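Local coordinates for HMG box-containing protein 1 (Homo sapiens, PDB 3QVE) that represses transcription by binding promoter DNA of target genes, regulating the cell cycle and the Wnt pathway, and contains an AXH domain, at residues T7-F12 / T16-H21. Residues are numbered along the deposited sequence; the frame is centred on the assembly and turned at random.
Sequences TVWHCF and TRLCFH. With EDO (1,2-ethanediol), chain F.
F12 and W9 reach T16, L18 and F20 from a compact turn whose shortest polar bond runs from V8 N to F12 O, at 2.7 Å. The bond from F12 N to W9 O, at 3.0 Å, closes a type II' beta turn from W9 to F12, and the V8 N to F12 O bond lies just outside it; V8 and W9 sit together opposite F12, as in a classic beta bulge. In the AXH domain this loop precedes strand 17-20 of the antiparallel sheet, and no hydrogen bond joins it to that strand: the contact is buried and apolar. The CG of W9 lies anti to the backbone N (chi1 173°), which carries the indole toward the strand. There its CE3 meets L18 CD1 at 3.8 Å, while F20 comes from the opposite direction and turns its edge to the face of the six-membered ring. This edge-to-face pair is offset, with planes at 67° and F20 CZ 3.7 Å from W9 CH2. F34 of helix 31-37 packs against both rings and also touches L18, joining the helix to the cluster. Replacing W9 by alanine is likely to leave the F20 edge without the ring face it meets and to open a gap beside L18 CD1. F12 crosses T16 at about a right angle, and C11 SG lies over the centre of one face of its ring. L89 and V91 of the neighbouring strand also pack on F12. T16 OG1 is hydrogen-bonded to L13 O, while the methyl, anti to the backbone N, brings CG2 to 3.8 Å from F12 CD1.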
ATOM      1  N   THR A   7       0.749   9.003   6.012  1.00 28.19           N
ATOM      2  CA  THR A   7       0.830   8.401   4.698  1.00 27.61           C
ATOM      3  C   THR A   7       1.327   9.419   3.695  1.00 29.02           C
ATOM      4  O   THR A   7       1.110  10.613   3.868  1.00 26.63           O
ATOM      5  CB  THR A   7      -0.538   7.898   4.274  1.00 30.87           C
ATOM      6  OG1 THR A   7      -1.489   8.954   4.441  1.00 32.01           O
ATOM      7  CG2 THR A   7      -0.957   6.702   5.139  1.00 31.19           C
ATOM      8  N   VAL A   8       1.996   8.953   2.650  1.00 25.98           N
ATOM      9  CA  VAL A   8       2.481   9.848   1.602  1.00 26.29           C
ATOM     10  C   VAL A   8       1.478   9.945   0.456  1.00 30.30           C
ATOM     11  O   VAL A   8       1.185  11.019  -0.023  1.00 26.85           O
ATOM     12  CB  VAL A   8       3.844   9.359   1.060  1.00 24.71           C
ATOM     13  CG1 VAL A   8       4.324  10.290  -0.118  1.00 20.74           C
ATOM     14  CG2 VAL A   8       4.854   9.392   2.179  1.00 25.02           C
ATOM     15  N   TRP A   9       0.967   8.811   0.009  1.00 26.16           N
ATOM     16  CA  TRP A   9       0.007   8.747  -1.096  1.00 25.47           C
ATOM     17  C   TRP A   9      -0.837   7.486  -0.894  1.00 24.93           C
ATOM     18  O   TRP A   9      -0.282   6.411  -0.623  1.00 24.30           O
ATOM     19  CB  TRP A   9       0.713   8.677  -2.470  1.00 24.59           C
ATOM     20  CG  TRP A   9      -0.272   8.446  -3.524  1.00 27.36           C
ATOM     21  CD1 TRP A   9      -1.129   9.396  -4.068  1.00 36.02           C
ATOM     22  CD2 TRP A   9      -0.613   7.198  -4.149  1.00 23.96           C
ATOM     23  NE1 TRP A   9      -1.946   8.804  -4.979  1.00 30.85           N
ATOM     24  CE2 TRP A   9      -1.678   7.462  -5.039  1.00 31.63           C
ATOM     25  CE3 TRP A   9      -0.119   5.899  -4.054  1.00 27.73           C
ATOM     26  CZ2 TRP A   9      -2.230   6.487  -5.846  1.00 35.54           C
ATOM     27  CZ3 TRP A   9      -0.689   4.905  -4.860  1.00 30.31           C
ATOM     28  CH2 TRP A   9      -1.728   5.208  -5.735  1.00 32.69           C
ATOM     29  N   HIS A  10      -2.157   7.623  -0.996  1.00 25.27           N
ATOM     30  CA  HIS A  10      -3.092   6.530  -0.716  1.00 25.69           C
ATOM     31  C   HIS A  10      -2.781   6.032   0.703  1.00 26.81           C
ATOM     32  O   HIS A  10      -2.538   6.855   1.575  1.00 25.99           O
ATOM     33  CB  HIS A  10      -2.976   5.432  -1.766  1.00 29.17           C
ATOM     34  CG  HIS A  10      -4.124   4.474  -1.811  1.00 28.17           C
ATOM     35  ND1 HIS A  10      -4.284   3.424  -0.916  1.00 27.74           N
ATOM     36  CD2 HIS A  10      -5.157   4.383  -2.686  1.00 31.62           C
ATOM     37  CE1 HIS A  10      -5.363   2.744  -1.244  1.00 31.99           C
ATOM     38  NE2 HIS A  10      -5.904   3.299  -2.315  1.00 29.07           N
ATOM     39  N   CYS A  11      -2.732   4.719   0.943  1.00 23.31           N
ATOM     40  CA  CYS A  11      -2.405   4.192   2.283  1.00 25.80           C
ATOM     41  C   CYS A  11      -0.898   4.001   2.513  1.00 25.54           C
ATOM     42  O   CYS A  11      -0.494   3.467   3.528  1.00 24.72           O
ATOM     43  CB  CYS A  11      -3.074   2.829   2.467  1.00 29.00           C
ATOM     44  SG  CYS A  11      -2.438   1.507   1.433  1.00 29.47           S
ATOM     45  N   PHE A  12      -0.064   4.416   1.568  1.00 26.82           N
ATOM     46  CA  PHE A  12       1.368   4.083   1.561  1.00 24.16           C
ATOM     47  C   PHE A  12       2.275   5.028   2.347  1.00 24.58           C
ATOM     48  O   PHE A  12       2.216   6.259   2.217  1.00 23.87           O
ATOM     49  CB  PHE A  12       1.852   3.872   0.118  1.00 23.98           C
ATOM     50  CG  PHE A  12       1.124   2.748  -0.548  1.00 20.45           C
ATOM     51  CD1 PHE A  12       1.353   1.437  -0.152  1.00 23.72           C
ATOM     52  CD2 PHE A  12       0.200   2.990  -1.533  1.00 23.83           C
ATOM     53  CE1 PHE A  12       0.671   0.428  -0.708  1.00 23.19           C
ATOM     54  CE2 PHE A  12      -0.459   1.982  -2.147  1.00 20.90           C
ATOM     55  CZ  PHE A  12      -0.261   0.694  -1.727  1.00 24.29           C
ATOM     56  N   THR A  16       7.983   3.586   0.579  1.00 20.59           N
ATOM     57  CA  THR A  16       7.299   2.753  -0.418  1.00 21.97           C
ATOM     58  C   THR A  16       7.701   3.185  -1.827  1.00 23.18           C
ATOM     59  O   THR A  16       7.906   4.376  -2.095  1.00 21.67           O
ATOM     60  CB  THR A  16       5.744   2.825  -0.253  1.00 23.93           C
ATOM     61  OG1 THR A  16       5.384   2.496   1.103  1.00 24.11           O
ATOM     62  CG2 THR A  16       5.029   1.850  -1.212  1.00 21.12           C
ATOM     63  N   ARG A  17       7.794   2.199  -2.723  1.00 21.72           N
ATOM     64  CA  ARG A  17       8.080   2.413  -4.139  1.00 20.53           C
ATOM     65  C   ARG A  17       6.901   1.847  -4.909  1.00 21.51           C
ATOM     66  O   ARG A  17       6.361   0.780  -4.552  1.00 23.15           O
ATOM     67  CB  ARG A  17       9.417   1.720  -4.547  1.00 20.24           C
ATOM     68  CG  ARG A  17      10.623   2.257  -3.786  1.00 25.24           C
ATOM     69  CD  ARG A  17      11.976   1.650  -4.162  1.00 25.62           C
ATOM     70  NE  ARG A  17      12.297   1.911  -5.557  1.00 25.79           N
ATOM     71  CZ  ARG A  17      12.602   3.108  -6.042  1.00 31.17           C
ATOM     72  NH1 ARG A  17      12.606   4.184  -5.260  1.00 28.71           N
ATOM     73  NH2 ARG A  17      12.901   3.226  -7.320  1.00 30.76           N
ATOM     74  N   LEU A  18       6.514   2.559  -5.964  1.00 22.69           N
ATOM     75  CA  LEU A  18       5.313   2.268  -6.734  1.00 21.20           C
ATOM     76  C   LEU A  18       5.672   1.881  -8.163  1.00 21.72           C
ATOM     77  O   LEU A  18       6.582   2.457  -8.756  1.00 24.46           O
ATOM     78  CB  LEU A  18       4.462   3.523  -6.842  1.00 24.44           C
ATOM     79  CG  LEU A  18       4.051   4.124  -5.494  1.00 27.41           C
ATOM     80  CD1 LEU A  18       3.229   5.356  -5.785  1.00 22.56           C
ATOM     81  CD2 LEU A  18       3.315   3.091  -4.587  1.00 22.10           C
ATOM     82  N   CYS A  19       4.925   0.942  -8.728  1.00 25.19           N
ATOM     83  CA  CYS A  19       5.072   0.589 -10.142  1.00 22.46           C
ATOM     84  C   CYS A  19       3.704   0.318 -10.735  1.00 23.65           C
ATOM     85  O   CYS A  19       3.147  -0.743 -10.575  1.00 24.59           O
ATOM     86  CB  CYS A  19       5.999  -0.607 -10.289  1.00 28.03           C
ATOM     87  SG  CYS A  19       6.365  -0.935 -12.063  1.00 32.94           S
ATOM     88  N   PHE A  20       3.147   1.334 -11.395  1.00 23.06           N
ATOM     89  CA  PHE A  20       1.855   1.244 -12.022  1.00 24.50           C
ATOM     90  C   PHE A  20       1.968   0.407 -13.294  1.00 27.65           C
ATOM     91  O   PHE A  20       2.895   0.579 -14.078  1.00 31.38           O
ATOM     92  CB  PHE A  20       1.343   2.644 -12.358  1.00 26.64           C
ATOM     93  CG  PHE A  20       0.914   3.415 -11.174  1.00 27.98           C
ATOM     94  CD1 PHE A  20      -0.390   3.290 -10.705  1.00 30.66           C
ATOM     95  CD2 PHE A  20       1.795   4.223 -10.482  1.00 27.85           C
ATOM     96  CE1 PHE A  20      -0.801   3.972  -9.596  1.00 28.28           C
ATOM     97  CE2 PHE A  20       1.384   4.902  -9.365  1.00 27.89           C
ATOM     98  CZ  PHE A  20       0.077   4.794  -8.928  1.00 30.33           C
ATOM     99  N   HIS A  21       1.065  -0.535 -13.484  1.00 26.11           N
ATOM    100  CA  HIS A  21       1.143  -1.379 -14.669  1.00 28.90           C
ATOM    101  C   HIS A  21       0.618  -0.654 -15.917  1.00 31.46           C
ATOM    102  O   HIS A  21       0.984  -1.005 -17.025  1.00 29.47           O
ATOM    103  CB  HIS A  21       0.349  -2.684 -14.461  1.00 28.00           C
ATOM    104  CG  HIS A  21       0.934  -3.614 -13.442  1.00 29.86           C
ATOM    105  ND1 HIS A  21       0.769  -4.983 -13.514  1.00 26.55           N
ATOM    106  CD2 HIS A  21       1.653  -3.379 -12.313  1.00 27.47           C
ATOM    107  CE1 HIS A  21       1.382  -5.552 -12.488  1.00 28.51           C
ATOM    108  NE2 HIS A  21       1.929  -4.602 -11.746  1.00 28.64           N
TER
HETATM  109  C1  EDO F   7      12.018  -2.084  -6.977  1.00 67.06           C
HETATM  110  O1  EDO F   7      12.488  -0.732  -6.874  1.00 46.12           O
HETATM  111  C2  EDO F   7      13.128  -3.026  -7.439  1.00 69.71           C
HETATM  112  O2  EDO F   7      12.508  -4.207  -7.955  1.00 74.73           O